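Local coordinates for protein beta-lactamase (Francisella tularensis subsp. tularensis, PDB 3P09) that probably hydrolyses beta-lactams to substituted beta-amino acids, as a class A beta-lactamase tied to antibiotic resistance, at residues K29-K34 and I274-K279; R135-G138 and N142-K145. All coordinates share one frame; numbering follows the deposited sequence.

Contact 1 (K29-K34 and I274-K279); sequences KNLENK and IQQAAK
OE1 of Gln-276 takes a hydrogen bond from NZ of Lys-34 at 2.8 Å, joining the two helices on the more exposed side of their interface. CG of the lysine, anti to the backbone N (chi1 -175°), sends the extended chain, and with it the ammonium, across to the facing helix. The ammonium meets the amide oxygen tilted 32° from the carbonyl plane, and the two side chains cross at about a right angle. NE2, the other end of the amide, bonds to the hydroxyl of Tyr-35, so both ends of the amide are held, which restrains its rotation. Helix 24-35 and helix 271-289 are the N- and C-terminal helices of the beta-lactamase fold, packed nearly antiparallel (166° between the two segments) on one face of the five-stranded sheet. Beneath the polar bridge, Leu-31 points at the other helix and splits its methyls between two neighbours. CD1 lies 3.8 Å from CB of Ala-277, close over the backbone there, while CD2 sits 3.6 Å from OE1 of Gln-276 and also touches its CB. The segment axes stay 10.7 Å apart, a gap bridged by the leucine meeting the short Ala-277 side chain. Ile-273 and Leu-280 of helix 271-289 also touch Leu-31, and Ala-277 rests on Ile-39 of strand 38-44.

Contact 2 (R135-G138 and N142-K145); sequences RELG and NLNK
A Schellman motif ends helix 127-137, and the first turn or so of helix 140-149 folds back against it to make a tight turn between two consecutive helices. Asn-142 ND2 donates to the carbonyl O of Leu-137 at 3.0 Å, with an N-H...O angle of 149°. The donor is tilted 22° from the carbonyl plane, and the same nitrogen lies 3.5 Å from CA of Gly-138. Gly-138 takes the positive phi of 110° that belongs to the Schellman turn and suits glycine. A second link runs through water, which donates a hydrogen bond to Gly-138 O at 2.6 Å and accepts one from Asn-142 N at 3.0 Å. On the inner side, Leu-137 reaches over with CD2, which packs 3.9 Å from CB of Leu-143 and rests against the backbone at its N. Within the last turn of the first helix, Arg-135 grips OE2 of Glu-136 side-on with NE and NH2, the latter at 2.9 Å, while its NH1 pairs with Asp-95. Both leucines of the turn press onto Ala-73 of helix 66-80, Leu-137 also touches Ile-74 there, and Arg-135 and Glu-136 lie against Ile-89 of strand 88-90.

How the contacts relate
The two contacts sit on opposite sides of the chain's centre, with their own centres about 36 Å apart and their nearest atoms about 22 Å apart. Contact 1 joins helices from the two ends of the chain, far apart in sequence, and belongs to the layer that backs the five-stranded sheet. Contact 2 is local, a turn between consecutive helices in the helical part of the fold, packed on helix 66-80. Both are partly buried, each with buried apolar side chains and an exposed or partly exposed polar edge. In contact 1 the polar bond runs from one side chain to another; in contact 2 a side-chain amide and a water reach backbone groups around a helix end.

Contact 1 (K29-K34 and I274-K279)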
ATOM      1  N   LYS A  29     -12.601   6.696 -17.601  1.00 28.99           N
ATOM      2  CA  LYS A  29     -12.622   8.083 -18.061  1.00 29.67           C
ATOM      3  C   LYS A  29     -13.841   8.854 -17.546  1.00 28.66           C
ATOM      4  O   LYS A  29     -13.748  10.038 -17.225  1.00 32.31           O
ATOM      5  CB  LYS A  29     -12.583   8.146 -19.596  1.00 32.32           C
ATOM      6  CG  LYS A  29     -12.594   9.562 -20.159  1.00 37.13           C
ATOM      7  CD  LYS A  29     -11.332  10.326 -19.790  1.00 43.88           C
ATOM      8  CE  LYS A  29     -11.362  11.728 -20.385  1.00 57.26           C
ATOM      9  NZ  LYS A  29     -10.063  12.442 -20.253  1.00 58.86           N
ATOM     10  N   ASN A  30     -14.988   8.188 -17.474  1.00 33.45           N
ATOM     11  CA  ASN A  30     -16.174   8.822 -16.914  1.00 31.53           C
ATOM     12  C   ASN A  30     -15.973   9.197 -15.447  1.00 30.50           C
ATOM     13  O   ASN A  30     -16.437  10.248 -15.001  1.00 28.07           O
ATOM     14  CB  ASN A  30     -17.415   7.942 -17.095  1.00 46.08           C
ATOM     15  CG  ASN A  30     -17.871   7.865 -18.546  1.00 63.76           C
ATOM     16  OD1 ASN A  30     -17.532   8.725 -19.367  1.00 61.59           O
ATOM     17  ND2 ASN A  30     -18.651   6.833 -18.869  1.00 71.00           N
ATOM     18  N   LEU A  31     -15.270   8.347 -14.700  1.00 28.82           N
ATOM     19  CA  LEU A  31     -14.989   8.660 -13.301  1.00 28.65           C
ATOM     20  C   LEU A  31     -14.134   9.917 -13.183  1.00 31.32           C
ATOM     21  O   LEU A  31     -14.358  10.744 -12.295  1.00 29.88           O
ATOM     22  CB  LEU A  31     -14.303   7.483 -12.596  1.00 26.53           C
ATOM     23  CG  LEU A  31     -15.090   6.170 -12.500  1.00 23.32           C
ATOM     24  CD1 LEU A  31     -14.237   5.103 -11.810  1.00 20.58           C
ATOM     25  CD2 LEU A  31     -16.399   6.374 -11.753  1.00 26.87           C
ATOM     26  N   GLU A  32     -13.153  10.054 -14.074  1.00 29.30           N
ATOM     27  CA  GLU A  32     -12.292  11.236 -14.090  1.00 32.31           C
ATOM     28  C   GLU A  32     -13.073  12.510 -14.406  1.00 33.36           C
ATOM     29  O   GLU A  32     -12.880  13.540 -13.764  1.00 32.92           O
ATOM     30  CB  GLU A  32     -11.126  11.048 -15.073  1.00 26.64           C
ATOM     31  CG  GLU A  32     -10.036  10.138 -14.504  1.00 25.72           C
ATOM     32  CD  GLU A  32      -8.975   9.735 -15.518  1.00 29.50           C
ATOM     33  OE1 GLU A  32      -9.213   9.868 -16.734  1.00 29.50           O
ATOM     34  OE2 GLU A  32      -7.892   9.267 -15.092  1.00 27.25           O
ATOM     35  N   ASN A  33     -13.953  12.426 -15.397  1.00 29.05           N
ATOM     36  CA  ASN A  33     -14.811  13.546 -15.769  1.00 34.62           C
ATOM     37  C   ASN A  33     -15.706  13.960 -14.614  1.00 37.41           C
ATOM     38  O   ASN A  33     -15.948  15.145 -14.375  1.00 34.09           O
ATOM     39  CB  ASN A  33     -15.684  13.156 -16.958  1.00 36.39           C
ATOM     40  CG  ASN A  33     -14.892  13.038 -18.246  1.00 41.88           C
ATOM     41  OD1 ASN A  33     -13.829  13.638 -18.384  1.00 38.43           O
ATOM     42  ND2 ASN A  33     -15.409  12.262 -19.199  1.00 44.01           N
ATOM     43  N   LYS A  34     -16.199  12.956 -13.902  1.00 31.23           N
ATOM     44  CA  LYS A  34     -17.121  13.161 -12.804  1.00 34.28           C
ATOM     45  C   LYS A  34     -16.436  13.829 -11.607  1.00 31.01           C
ATOM     46  O   LYS A  34     -17.004  14.733 -10.984  1.00 29.12           O
ATOM     47  CB  LYS A  34     -17.716  11.804 -12.408  1.00 39.21           C
ATOM     48  CG  LYS A  34     -18.793  11.837 -11.355  1.00 41.88           C
ATOM     49  CD  LYS A  34     -19.373  10.430 -11.184  1.00 45.20           C
ATOM     50  CE  LYS A  34     -20.323  10.338 -10.004  1.00 38.34           C
ATOM     51  NZ  LYS A  34     -20.582   8.920  -9.635  1.00 38.27           N
ATOM     52  N   ILE A 274     -12.735   5.459  -5.662  1.00 20.66           N
ATOM     53  CA  ILE A 274     -12.151   4.147  -5.491  1.00 20.94           C
ATOM     54  C   ILE A 274     -13.270   3.095  -5.444  1.00 19.96           C
ATOM     55  O   ILE A 274     -13.179   2.045  -6.088  1.00 24.29           O
ATOM     56  CB  ILE A 274     -11.302   4.044  -4.194  1.00 23.73           C
ATOM     57  CG1 ILE A 274     -10.323   5.212  -4.089  1.00 32.50           C
ATOM     58  CG2 ILE A 274     -10.562   2.708  -4.145  1.00 20.75           C
ATOM     59  CD1 ILE A 274      -9.285   5.232  -5.165  1.00 28.38           C
ATOM     60  N   GLN A 275     -14.326   3.373  -4.690  1.00 20.54           N
ATOM     61  CA  GLN A 275     -15.434   2.424  -4.605  1.00 22.00           C
ATOM     62  C   GLN A 275     -15.991   2.111  -5.985  1.00 24.24           C
ATOM     63  O   GLN A 275     -16.242   0.952  -6.334  1.00 25.37           O
ATOM     64  CB  GLN A 275     -16.549   2.968  -3.720  1.00 26.08           C
ATOM     65  CG  GLN A 275     -16.116   3.203  -2.298  1.00 23.33           C
ATOM     66  CD  GLN A 275     -17.163   3.942  -1.513  1.00 28.69           C
ATOM     67  OE1 GLN A 275     -18.193   4.332  -2.061  1.00 28.44           O
ATOM     68  NE2 GLN A 275     -16.911   4.146  -0.225  1.00 27.65           N
ATOM     69  N   GLN A 276     -16.181   3.150  -6.778  1.00 25.35           N
ATOM     70  CA  GLN A 276     -16.831   2.980  -8.063  1.00 25.56           C
ATOM     71  C   GLN A 276     -15.913   2.267  -9.059  1.00 25.66           C
ATOM     72  O   GLN A 276     -16.359   1.389  -9.802  1.00 25.84           O
ATOM     73  CB  GLN A 276     -17.330   4.331  -8.582  1.00 31.97           C
ATOM     74  CG  GLN A 276     -18.503   4.873  -7.758  1.00 29.40           C
ATOM     75  CD  GLN A 276     -18.731   6.356  -7.972  1.00 38.48           C
ATOM     76  OE1 GLN A 276     -18.756   6.837  -9.106  1.00 33.44           O
ATOM     77  NE2 GLN A 276     -18.887   7.092  -6.879  1.00 36.47           N
ATOM     78  N   ALA A 277     -14.635   2.630  -9.052  1.00 20.61           N
ATOM     79  CA  ALA A 277     -13.654   1.952  -9.888  1.00 26.59           C
ATOM     80  C   ALA A 277     -13.576   0.479  -9.517  1.00 25.20           C
ATOM     81  O   ALA A 277     -13.544  -0.385 -10.394  1.00 26.44           O
ATOM     82  CB  ALA A 277     -12.289   2.603  -9.761  1.00 22.91           C
ATOM     83  N   ALA A 278     -13.553   0.194  -8.217  1.00 19.34           N
ATOM     84  CA  ALA A 278     -13.468  -1.193  -7.746  1.00 23.07           C
ATOM     85  C   ALA A 278     -14.693  -2.002  -8.147  1.00 24.69           C
ATOM     86  O   ALA A 278     -14.605  -3.205  -8.379  1.00 28.04           O
ATOM     87  CB  ALA A 278     -13.269  -1.239  -6.226  1.00 21.97           C
ATOM     88  N   LYS A 279     -15.844  -1.346  -8.212  1.00 26.60           N
ATOM     89  CA  LYS A 279     -17.082  -2.038  -8.565  1.00 32.52           C
ATOM     90  C   LYS A 279     -17.071  -2.409 -10.048  1.00 27.08           C
ATOM     91  O   LYS A 279     -17.514  -3.496 -10.440  1.00 30.79           O
ATOM     92  CB  LYS A 279     -18.296  -1.167  -8.238  1.00 33.66           C
ATOM     93  CG  LYS A 279     -19.637  -1.814  -8.569  1.00 37.89           C
ATOM     94  CD  LYS A 279     -19.725  -3.211  -7.962  1.00 46.26           C
ATOM     95  CE  LYS A 279     -21.162  -3.592  -7.649  1.00 56.23           C
ATOM     96  NZ  LYS A 279     -21.696  -2.767  -6.527  1.00 63.17           N
TER

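Contact 2 (R135-G138 and N142-K145)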
ATOM      1  N   ARG A 135      14.162   2.905  10.515  1.00 24.34           N
ATOM      2  CA  ARG A 135      15.390   2.990  11.290  1.00 25.46           C
ATOM      3  C   ARG A 135      15.992   1.606  11.537  1.00 26.45           C
ATOM      4  O   ARG A 135      17.178   1.396  11.326  1.00 23.85           O
ATOM      5  CB  ARG A 135      15.132   3.702  12.621  1.00 29.05           C
ATOM      6  CG  ARG A 135      16.398   3.943  13.444  1.00 32.21           C
ATOM      7  CD  ARG A 135      16.058   4.432  14.838  1.00 36.48           C
ATOM      8  NE  ARG A 135      15.400   3.384  15.608  1.00 37.51           N
ATOM      9  CZ  ARG A 135      14.375   3.584  16.433  1.00 37.43           C
ATOM     10  NH1 ARG A 135      13.873   4.800  16.606  1.00 36.84           N
ATOM     11  NH2 ARG A 135      13.851   2.561  17.086  1.00 31.73           N
ATOM     12  N   GLU A 136      15.176   0.656  11.990  1.00 28.34           N
ATOM     13  CA  GLU A 136      15.688  -0.680  12.319  1.00 28.20           C
ATOM     14  C   GLU A 136      16.135  -1.444  11.076  1.00 32.90           C
ATOM     15  O   GLU A 136      16.934  -2.376  11.169  1.00 30.25           O
ATOM     16  CB  GLU A 136      14.663  -1.501  13.119  1.00 27.88           C
ATOM     17  CG  GLU A 136      14.246  -0.863  14.459  1.00 26.81           C
ATOM     18  CD  GLU A 136      15.420  -0.653  15.405  1.00 36.35           C
ATOM     19  OE1 GLU A 136      16.351  -1.489  15.392  1.00 37.67           O
ATOM     20  OE2 GLU A 136      15.405   0.348  16.162  1.00 37.13           O
ATOM     21  N   LEU A 137      15.635  -1.034   9.915  1.00 26.63           N
ATOM     22  CA  LEU A 137      16.057  -1.616   8.635  1.00 30.86           C
ATOM     23  C   LEU A 137      17.435  -1.095   8.233  1.00 31.16           C
ATOM     24  O   LEU A 137      18.137  -1.707   7.423  1.00 34.56           O
ATOM     25  CB  LEU A 137      15.044  -1.277   7.524  1.00 27.22           C
ATOM     26  CG  LEU A 137      15.290  -1.941   6.162  1.00 32.12           C
ATOM     27  CD1 LEU A 137      15.015  -3.449   6.213  1.00 28.07           C
ATOM     28  CD2 LEU A 137      14.456  -1.294   5.078  1.00 23.89           C
ATOM     29  N   GLY A 138      17.808   0.048   8.791  1.00 29.76           N
ATOM     30  CA  GLY A 138      19.067   0.687   8.456  1.00 29.36           C
ATOM     31  C   GLY A 138      18.901   1.975   7.666  1.00 31.04           C
ATOM     32  O   GLY A 138      19.875   2.520   7.160  1.00 33.13           O
ATOM     33  N   ASN A 142      18.495   1.606   2.443  1.00 24.23           N
ATOM     34  CA  ASN A 142      18.253   0.169   2.440  1.00 25.38           C
ATOM     35  C   ASN A 142      16.881  -0.201   1.895  1.00 25.34           C
ATOM     36  O   ASN A 142      16.730  -1.202   1.189  1.00 29.06           O
ATOM     37  CB  ASN A 142      18.448  -0.425   3.838  1.00 26.07           C
ATOM     38  CG  ASN A 142      19.911  -0.566   4.195  1.00 37.04           C
ATOM     39  OD1 ASN A 142      20.767  -0.576   3.314  1.00 37.80           O
ATOM     40  ND2 ASN A 142      20.208  -0.676   5.485  1.00 36.30           N
ATOM     41  N   LEU A 143      15.880   0.596   2.246  1.00 24.15           N
ATOM     42  CA  LEU A 143      14.539   0.392   1.720  1.00 24.10           C
ATOM     43  C   LEU A 143      14.522   0.512   0.200  1.00 26.54           C
ATOM     44  O   LEU A 143      13.966  -0.344  -0.486  1.00 23.34           O
ATOM     45  CB  LEU A 143      13.557   1.384   2.345  1.00 27.17           C
ATOM     46  CG  LEU A 143      12.116   1.344   1.836  1.00 26.87           C
ATOM     47  CD1 LEU A 143      11.548  -0.063   1.956  1.00 24.24           C
ATOM     48  CD2 LEU A 143      11.264   2.354   2.612  1.00 24.32           C
ATOM     49  N   ASN A 144      15.120   1.579  -0.327  1.00 26.13           N
ATOM     50  CA  ASN A 144      15.183   1.761  -1.775  1.00 26.49           C
ATOM     51  C   ASN A 144      15.975   0.657  -2.483  1.00 25.38           C
ATOM     52  O   ASN A 144      15.616   0.242  -3.578  1.00 28.92           O
ATOM     53  CB  ASN A 144      15.734   3.137  -2.118  1.00 33.72           C
ATOM     54  CG  ASN A 144      14.747   4.236  -1.804  1.00 39.00           C
ATOM     55  OD1 ASN A 144      13.590   4.177  -2.219  1.00 42.55           O
ATOM     56  ND2 ASN A 144      15.185   5.227  -1.038  1.00 33.06           N
ATOM     57  N   LYS A 145      17.046   0.177  -1.855  1.00 19.14           N
ATOM     58  CA  LYS A 145      17.732  -1.009  -2.375  1.00 29.26           C
ATOM     59  C   LYS A 145      16.772  -2.201  -2.481  1.00 25.81           C
ATOM     60  O   LYS A 145      16.746  -2.912  -3.482  1.00 23.82           O
ATOM     61  CB  LYS A 145      18.942  -1.373  -1.501  1.00 28.46           C
ATOM     62  CG  LYS A 145      20.113  -0.406  -1.658  1.00 41.91           C
ATOM     63  CD  LYS A 145      21.415  -0.957  -1.061  1.00 55.76           C
ATOM     64  CE  LYS A 145      21.427  -0.890   0.463  1.00 60.53           C
ATOM     65  NZ  LYS A 145      22.704  -1.406   1.048  1.00 66.17           N
TER
HETATM   66  O   HOH W   1      20.073   3.005   4.601  1.00 43.08           O